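Local atomic coordinates of YcaO (Methanopyrus kandleri, PDB entry 6CIB), a protein that binds ADP and magnesium and, as a YcaO-family enzyme, probably uses ATP to activate peptide backbone amides for thioamidation. Residues 42-47 and 194-199; 201-206 and 222-227. All blocks are in the same frame, centred on the assembly; numbering follows the deposited sequence.

The two contacts lie in series along the chain, their centres 12 Å apart: helix 188-198, which supplies one side of contact 1, is followed after a short loop by strand 203-209, which supplies one side of contact 2. In contact 1 the helix meets the turn between strands 34-42 and 45-54; in contact 2 the start of strand 203-209 pairs with strand 217-224. Polar bonds join them: Arg194 NH2 lies 2.9 Å from Val204 O, and Glu198 OE2 lies 3.0 Å from Val204 N, both probable hydrogen bonds. Contact 1 is near the nucleotide site, the Ile45 side chain being about 10 Å from bound ADP and about 5 Å from the side chain of Lys64, which binds ADP. Contact 2 lies away from the nucleotide and magnesium sites.

Contact 1 (42-47 and 194-199); sequences VGPIPV and RRSLER
Val42 ends the first strand of a tight beta hairpin, strands 34-42 and 45-54, whose turn rests on the C-terminal part of helix 188-198 through Leu197 and Ser196. The CD2 methyl of Leu197 reaches Val42 twice, lying 3.6 Å from the backbone O of Val42 and 4.1 Å from its CG1, while the two side chains cross at about a right angle. With CG1 opposite the backbone N (chi1 177°), the valine places this branch beside its own carbonyl, where the leucine methyl arrives. Val42 and Ile45 are bonded to each other in both directions, Val42 N to Ile45 O and Ile45 N at 2.9 Å from Val42 O, which closes a type II' turn. Gly43 takes the first corner of that turn with a positive phi of 52°, a backbone shape that favours glycine.

Pro44, at the second corner, turns one edge of its ring to the helix. Its CD and CG both lean on the hydroxyl of Ser196, with CD 3.4 Å from Ser196 OG, and the same two ring carbons also pack against Ser196 CB. Leu193, one turn earlier in the helix, extends the surface under Pro44 and Ile45. Helix 241-260 adds to this apolar cluster, with Leu256 against Val42 and with Leu250 and Ala253 against Ile45. Ile45, the first residue of the strand that leads away from the turn, points toward helix 188-198, and its CG1 stands 4.3 Å from Leu197 CD2, so that one leucine branch is shared by both ends of the turn.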
ATOM      1  N   VAL A  42      -1.504 -16.397  11.767  1.00 25.85           N
ATOM      2  CA  VAL A  42      -2.877 -16.019  12.089  1.00 26.34           C
ATOM      3  C   VAL A  42      -3.776 -16.880  11.219  1.00 27.46           C
ATOM      4  O   VAL A  42      -3.821 -16.706   9.990  1.00 27.39           O
ATOM      5  CB  VAL A  42      -3.125 -14.501  11.907  1.00 25.84           C
ATOM      6  CG1 VAL A  42      -4.582 -14.151  12.173  1.00 25.56           C
ATOM      7  CG2 VAL A  42      -2.210 -13.700  12.833  1.00 25.33           C
ATOM      8  N   GLY A  43      -4.466 -17.820  11.869  1.00 29.45           N
ATOM      9  CA  GLY A  43      -5.115 -18.946  11.184  1.00 30.56           C
ATOM     10  C   GLY A  43      -4.071 -19.608  10.306  1.00 31.46           C
ATOM     11  O   GLY A  43      -3.016 -20.001  10.814  1.00 33.89           O
ATOM     12  N   PRO A  44      -4.315 -19.664   8.980  1.00 32.33           N
ATOM     13  CA  PRO A  44      -3.331 -20.266   8.077  1.00 31.50           C
ATOM     14  C   PRO A  44      -2.252 -19.296   7.568  1.00 31.26           C
ATOM     15  O   PRO A  44      -1.372 -19.732   6.822  1.00 32.33           O
ATOM     16  CB  PRO A  44      -4.198 -20.725   6.905  1.00 31.40           C
ATOM     17  CG  PRO A  44      -5.257 -19.671   6.819  1.00 31.67           C
ATOM     18  CD  PRO A  44      -5.517 -19.213   8.240  1.00 31.99           C
ATOM     19  N   ILE A  45      -2.317 -18.012   7.950  1.00 28.69           N
ATOM     20  CA  ILE A  45      -1.448 -16.981   7.357  1.00 27.03           C
ATOM     21  C   ILE A  45      -0.195 -16.679   8.189  1.00 27.89           C
ATOM     22  O   ILE A  45      -0.300 -16.209   9.328  1.00 26.61           O
ATOM     23  CB  ILE A  45      -2.203 -15.649   7.046  1.00 27.01           C
ATOM     24  CG1 ILE A  45      -3.388 -15.881   6.080  1.00 27.59           C
ATOM     25  CG2 ILE A  45      -1.240 -14.580   6.513  1.00 25.48           C
ATOM     26  CD1 ILE A  45      -3.037 -16.601   4.780  1.00 27.61           C
ATOM     27  N   PRO A  46       0.996 -16.927   7.603  1.00 26.92           N
ATOM     28  CA  PRO A  46       2.263 -16.533   8.214  1.00 26.99           C
ATOM     29  C   PRO A  46       2.404 -15.017   8.245  1.00 25.83           C
ATOM     30  O   PRO A  46       2.199 -14.348   7.216  1.00 25.47           O
ATOM     31  CB  PRO A  46       3.326 -17.124   7.268  1.00 26.65           C
ATOM     32  CG  PRO A  46       2.613 -18.092   6.404  1.00 27.00           C
ATOM     33  CD  PRO A  46       1.194 -17.628   6.325  1.00 26.57           C
ATOM     34  N   VAL A  47       2.732 -14.492   9.424  1.00 25.30           N
ATOM     35  CA  VAL A  47       3.007 -13.064   9.609  1.00 25.68           C
ATOM     36  C   VAL A  47       4.394 -12.932  10.253  1.00 26.28           C
ATOM     37  O   VAL A  47       4.761 -13.723  11.123  1.00 26.57           O
ATOM     38  CB  VAL A  47       1.919 -12.351  10.470  1.00 25.25           C
ATOM     39  CG1 VAL A  47       2.257 -10.868  10.675  1.00 24.53           C
ATOM     40  CG2 VAL A  47       0.542 -12.482   9.826  1.00 24.41           C
ATOM     41  N   ARG A 194     -10.943 -16.808   3.618  1.00 33.03           N
ATOM     42  CA  ARG A 194     -11.849 -15.919   4.349  1.00 34.44           C
ATOM     43  C   ARG A 194     -12.513 -16.633   5.541  1.00 35.44           C
ATOM     44  O   ARG A 194     -12.497 -16.103   6.657  1.00 36.07           O
ATOM     45  CB  ARG A 194     -12.902 -15.310   3.419  1.00 35.57           C
ATOM     46  CG  ARG A 194     -13.710 -14.179   4.051  1.00 34.84           C
ATOM     47  CD  ARG A 194     -15.035 -13.953   3.337  1.00 36.89           C
ATOM     48  NE  ARG A 194     -15.933 -15.116   3.391  1.00 38.17           N
ATOM     49  CZ  ARG A 194     -16.661 -15.486   4.450  1.00 38.53           C
ATOM     50  NH1 ARG A 194     -17.428 -16.568   4.366  1.00 38.12           N
ATOM     51  NH2 ARG A 194     -16.617 -14.808   5.595  1.00 35.37           N
ATOM     52  N   ARG A 195     -13.070 -17.825   5.302  1.00 36.24           N
ATOM     53  CA  ARG A 195     -13.664 -18.661   6.366  1.00 38.44           C
ATOM     54  C   ARG A 195     -12.646 -19.031   7.434  1.00 37.33           C
ATOM     55  O   ARG A 195     -12.961 -19.025   8.629  1.00 36.51           O
ATOM     56  CB  ARG A 195     -14.263 -19.948   5.787  1.00 43.39           C
ATOM     57  CG  ARG A 195     -15.580 -19.762   5.059  1.00 48.22           C
ATOM     58  CD  ARG A 195     -16.014 -21.062   4.407  1.00 53.35           C
ATOM     59  NE  ARG A 195     -17.155 -20.861   3.510  1.00 58.65           N
ATOM     60  CZ  ARG A 195     -17.797 -21.828   2.855  1.00 61.80           C
ATOM     61  NH1 ARG A 195     -17.433 -23.103   2.977  1.00 63.19           N
ATOM     62  NH2 ARG A 195     -18.818 -21.512   2.068  1.00 63.38           N
ATOM     63  N   SER A 196     -11.429 -19.350   6.995  1.00 36.74           N
ATOM     64  CA  SER A 196     -10.363 -19.756   7.899  1.00 38.75           C
ATOM     65  C   SER A 196      -9.926 -18.594   8.806  1.00 38.11           C
ATOM     66  O   SER A 196      -9.725 -18.781  10.015  1.00 36.21           O
ATOM     67  CB  SER A 196      -9.188 -20.333   7.113  1.00 39.16           C
ATOM     68  OG  SER A 196      -8.333 -21.050   7.972  1.00 47.36           O
ATOM     69  N   LEU A 197      -9.807 -17.401   8.225  1.00 37.72           N
ATOM     70  CA  LEU A 197      -9.540 -16.187   9.010  1.00 38.50           C
ATOM     71  C   LEU A 197     -10.702 -15.795   9.902  1.00 36.78           C
ATOM     72  O   LEU A 197     -10.486 -15.288  11.001  1.00 37.77           O
ATOM     73  CB  LEU A 197      -9.123 -15.009   8.119  1.00 36.62           C
ATOM     74  CG  LEU A 197      -7.680 -15.025   7.597  1.00 36.99           C
ATOM     75  CD1 LEU A 197      -7.476 -13.891   6.601  1.00 35.08           C
ATOM     76  CD2 LEU A 197      -6.654 -14.937   8.721  1.00 36.79           C
ATOM     77  N   GLU A 198     -11.924 -16.048   9.428  1.00 38.56           N
ATOM     78  CA  GLU A 198     -13.154 -15.800  10.199  1.00 39.92           C
ATOM     79  C   GLU A 198     -13.224 -16.614  11.490  1.00 39.79           C
ATOM     80  O   GLU A 198     -13.726 -16.129  12.500  1.00 40.54           O
ATOM     81  CB  GLU A 198     -14.393 -16.038   9.341  1.00 39.50           C
ATOM     82  CG  GLU A 198     -15.684 -15.538   9.960  1.00 43.02           C
ATOM     83  CD  GLU A 198     -16.827 -15.529   8.974  1.00 44.16           C
ATOM     84  OE1 GLU A 198     -17.306 -16.623   8.618  1.00 47.38           O
ATOM     85  OE2 GLU A 198     -17.245 -14.429   8.555  1.00 46.08           O
ATOM     86  N   ARG A 199     -12.692 -17.832  11.452  1.00 39.61           N
ATOM     87  CA  ARG A 199     -12.575 -18.674  12.644  1.00 41.24           C
ATOM     88  C   ARG A 199     -11.713 -18.062  13.759  1.00 41.35           C
ATOM     89  O   ARG A 199     -11.826 -18.476  14.909  1.00 41.22           O
ATOM     90  CB  ARG A 199     -12.083 -20.074  12.262  1.00 42.97           C
ATOM     91  CG  ARG A 199     -13.220 -21.017  11.896  1.00 45.94           C
ATOM     92  CD  ARG A 199     -12.734 -22.399  11.480  1.00 47.49           C
ATOM     93  NE  ARG A 199     -13.029 -22.648  10.069  1.00 50.90           N
ATOM     94  CZ  ARG A 199     -12.123 -22.835   9.114  1.00 50.45           C
ATOM     95  NH1 ARG A 199     -10.824 -22.833   9.390  1.00 54.47           N
ATOM     96  NH2 ARG A 199     -12.523 -23.037   7.870  1.00 51.70           N
TER

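Contact 2 (201-206 and 222-227); sequences VGRVEL and VTEAER
Glu224 O is gripped by two successive backbone amides at the start of the facing segment, Gly202 N at 2.8 Å and Arg203 N at 2.9 Å. The glycine amide lies in the carbonyl plane, whereas the arginine amide is tilted 26° from it and makes the straighter N-H bond. Glu224 N returns a bond to Arg203 O, and further along Glu205 N reaches Val222 O at 2.7 Å, nearly in line with the carbonyl bond.

Arg203 and Glu224 run side by side on one face of the sheet, their CB atoms 3.9 Å apart. The arginine bends at chi2 and chi3, bringing its guanidinium between two carboxylates: Glu224 OE1 sits at the edge, in plane, in a long salt bridge to NE (3.8 Å), while Glu205 covers part of one face, its OE2 meeting NH1 through charge alone. Lys286 also pairs with Glu224 OE1, and Arg207 with Glu205.

On the other face, Val204 CG2 and Thr223 CG2 pack alongside each other beneath helix 241-260; Thr223 OG1 bonds to Val232 N and Glu230 O of the next connection. Val201 CB rests 3.9 Å from Ala225 CB. Two residues, Gly202 and Arg203, opposing the single Glu224 form a classic beta bulge at the open end of an antiparallel beta hairpin.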
ATOM      1  N   VAL A 201     -11.756 -14.657  14.435  1.00 40.18           N
ATOM      2  CA  VAL A 201     -12.530 -13.531  14.973  1.00 40.07           C
ATOM      3  C   VAL A 201     -14.015 -13.906  14.986  1.00 42.33           C
ATOM      4  O   VAL A 201     -14.347 -15.073  15.191  1.00 46.30           O
ATOM      5  CB  VAL A 201     -12.230 -12.203  14.213  1.00 40.44           C
ATOM      6  CG1 VAL A 201     -10.863 -11.654  14.608  1.00 36.61           C
ATOM      7  CG2 VAL A 201     -12.321 -12.384  12.696  1.00 38.48           C
ATOM      8  N   GLY A 202     -14.909 -12.939  14.794  1.00 42.59           N
ATOM      9  CA  GLY A 202     -16.336 -13.234  14.683  1.00 42.10           C
ATOM     10  C   GLY A 202     -16.765 -13.336  13.234  1.00 43.85           C
ATOM     11  O   GLY A 202     -17.365 -14.338  12.824  1.00 45.10           O
ATOM     12  N   ARG A 203     -16.456 -12.289  12.464  1.00 42.35           N
ATOM     13  CA  ARG A 203     -16.811 -12.201  11.053  1.00 42.05           C
ATOM     14  C   ARG A 203     -15.692 -11.570  10.223  1.00 39.09           C
ATOM     15  O   ARG A 203     -14.978 -10.683  10.696  1.00 36.76           O
ATOM     16  CB  ARG A 203     -18.112 -11.404  10.860  1.00 47.01           C
ATOM     17  CG  ARG A 203     -19.370 -12.099  11.364  1.00 53.73           C
ATOM     18  CD  ARG A 203     -20.470 -12.091  10.319  1.00 60.84           C
ATOM     19  NE  ARG A 203     -21.183 -10.816  10.268  1.00 66.63           N
ATOM     20  CZ  ARG A 203     -22.037 -10.459   9.309  1.00 70.40           C
ATOM     21  NH1 ARG A 203     -22.297 -11.275   8.289  1.00 69.79           N
ATOM     22  NH2 ARG A 203     -22.631  -9.271   9.366  1.00 70.68           N
ATOM     23  N   VAL A 204     -15.543 -12.046   8.988  1.00 37.44           N
ATOM     24  CA  VAL A 204     -14.676 -11.400   8.003  1.00 36.15           C
ATOM     25  C   VAL A 204     -15.527 -11.087   6.781  1.00 36.50           C
ATOM     26  O   VAL A 204     -16.042 -11.991   6.127  1.00 36.55           O
ATOM     27  CB  VAL A 204     -13.428 -12.244   7.630  1.00 35.14           C
ATOM     28  CG1 VAL A 204     -12.648 -11.578   6.497  1.00 33.26           C
ATOM     29  CG2 VAL A 204     -12.515 -12.437   8.835  1.00 34.53           C
ATOM     30  N   GLU A 205     -15.655  -9.798   6.486  1.00 38.09           N
ATOM     31  CA  GLU A 205     -16.539  -9.305   5.428  1.00 40.66           C
ATOM     32  C   GLU A 205     -15.725  -8.718   4.278  1.00 37.97           C
ATOM     33  O   GLU A 205     -14.786  -7.956   4.515  1.00 38.04           O
ATOM     34  CB  GLU A 205     -17.466  -8.230   5.990  1.00 44.14           C
ATOM     35  CG  GLU A 205     -18.451  -8.696   7.053  1.00 49.45           C
ATOM     36  CD  GLU A 205     -19.695  -9.318   6.455  1.00 52.88           C
ATOM     37  OE1 GLU A 205     -20.342  -8.668   5.600  1.00 54.66           O
ATOM     38  OE2 GLU A 205     -20.026 -10.458   6.840  1.00 56.81           O
ATOM     39  N   LEU A 206     -16.089  -9.070   3.044  1.00 35.29           N
ATOM     40  CA  LEU A 206     -15.417  -8.548   1.849  1.00 34.39           C
ATOM     41  C   LEU A 206     -16.268  -7.512   1.123  1.00 33.62           C
ATOM     42  O   LEU A 206     -17.487  -7.653   1.041  1.00 32.48           O
ATOM     43  CB  LEU A 206     -15.007  -9.679   0.891  1.00 34.42           C
ATOM     44  CG  LEU A 206     -13.941 -10.674   1.367  1.00 36.23           C
ATOM     45  CD1 LEU A 206     -13.826 -11.834   0.391  1.00 36.50           C
ATOM     46  CD2 LEU A 206     -12.585 -10.009   1.574  1.00 35.57           C
ATOM     47  N   VAL A 222     -13.248  -6.326   6.244  1.00 34.13           N
ATOM     48  CA  VAL A 222     -13.508  -5.811   7.591  1.00 35.47           C
ATOM     49  C   VAL A 222     -13.859  -6.954   8.538  1.00 33.96           C
ATOM     50  O   VAL A 222     -14.514  -7.923   8.141  1.00 33.01           O
ATOM     51  CB  VAL A 222     -14.593  -4.685   7.638  1.00 36.92           C
ATOM     52  CG1 VAL A 222     -14.067  -3.403   7.017  1.00 38.52           C
ATOM     53  CG2 VAL A 222     -15.895  -5.110   6.965  1.00 36.42           C
ATOM     54  N   THR A 223     -13.397  -6.838   9.781  1.00 33.67           N
ATOM     55  CA  THR A 223     -13.686  -7.846  10.790  1.00 33.55           C
ATOM     56  C   THR A 223     -14.645  -7.352  11.866  1.00 35.10           C
ATOM     57  O   THR A 223     -14.672  -6.168  12.213  1.00 35.17           O
ATOM     58  CB  THR A 223     -12.416  -8.431  11.453  1.00 33.88           C
ATOM     59  OG1 THR A 223     -11.735  -7.414  12.193  1.00 32.86           O
ATOM     60  CG2 THR A 223     -11.477  -9.030  10.405  1.00 32.16           C
ATOM     61  N   GLU A 224     -15.448  -8.288  12.352  1.00 36.49           N
ATOM     62  CA  GLU A 224     -16.208  -8.137  13.577  1.00 37.78           C
ATOM     63  C   GLU A 224     -15.612  -9.134  14.558  1.00 36.84           C
ATOM     64  O   GLU A 224     -15.320 -10.271  14.191  1.00 37.41           O
ATOM     65  CB  GLU A 224     -17.678  -8.440  13.305  1.00 40.37           C
ATOM     66  CG  GLU A 224     -18.640  -7.931  14.365  1.00 44.80           C
ATOM     67  CD  GLU A 224     -20.100  -8.159  14.001  1.00 44.54           C
ATOM     68  OE1 GLU A 224     -20.456  -8.077  12.802  1.00 45.57           O
ATOM     69  OE2 GLU A 224     -20.895  -8.413  14.931  1.00 46.97           O
ATOM     70  N   ALA A 225     -15.402  -8.704  15.794  1.00 37.17           N
ATOM     71  CA  ALA A 225     -14.796  -9.551  16.823  1.00 38.76           C
ATOM     72  C   ALA A 225     -15.350  -9.167  18.184  1.00 40.56           C
ATOM     73  O   ALA A 225     -15.854  -8.048  18.361  1.00 39.44           O
ATOM     74  CB  ALA A 225     -13.274  -9.416  16.804  1.00 36.76           C
ATOM     75  N   GLU A 226     -15.253 -10.082  19.147  1.00 41.28           N
ATOM     76  CA  GLU A 226     -15.694  -9.774  20.510  1.00 45.72           C
ATOM     77  C   GLU A 226     -14.720  -8.871  21.266  1.00 43.94           C
ATOM     78  O   GLU A 226     -15.112  -8.187  22.210  1.00 45.05           O
ATOM     79  CB  GLU A 226     -16.078 -11.039  21.299  1.00 50.39           C
ATOM     80  CG  GLU A 226     -14.954 -12.017  21.606  1.00 54.77           C
ATOM     81  CD  GLU A 226     -15.432 -13.250  22.369  1.00 60.90           C
ATOM     82  OE1 GLU A 226     -16.538 -13.220  22.962  1.00 62.10           O
ATOM     83  OE2 GLU A 226     -14.694 -14.263  22.377  1.00 62.93           O
ATOM     84  N   ARG A 227     -13.461  -8.862  20.833  1.00 42.62           N
ATOM     85  CA  ARG A 227     -12.482  -7.863  21.265  1.00 42.79           C
ATOM     86  C   ARG A 227     -12.369  -6.774  20.201  1.00 42.19           C
ATOM     87  O   ARG A 227     -12.222  -7.071  19.004  1.00 39.48           O
ATOM     88  CB  ARG A 227     -11.114  -8.504  21.515  1.00 48.90           C
ATOM     89  CG  ARG A 227     -11.055  -9.446  22.714  1.00 52.91           C
ATOM     90  CD  ARG A 227      -9.732 -10.203  22.801  1.00 58.33           C
ATOM     91  NE  ARG A 227      -8.559  -9.358  22.546  1.00 64.86           N
ATOM     92  CZ  ARG A 227      -7.993  -8.527  23.426  1.00 68.82           C
ATOM     93  NH1 ARG A 227      -8.473  -8.398  24.661  1.00 70.95           N
ATOM     94  NH2 ARG A 227      -6.934  -7.817  23.063  1.00 69.31           N
TER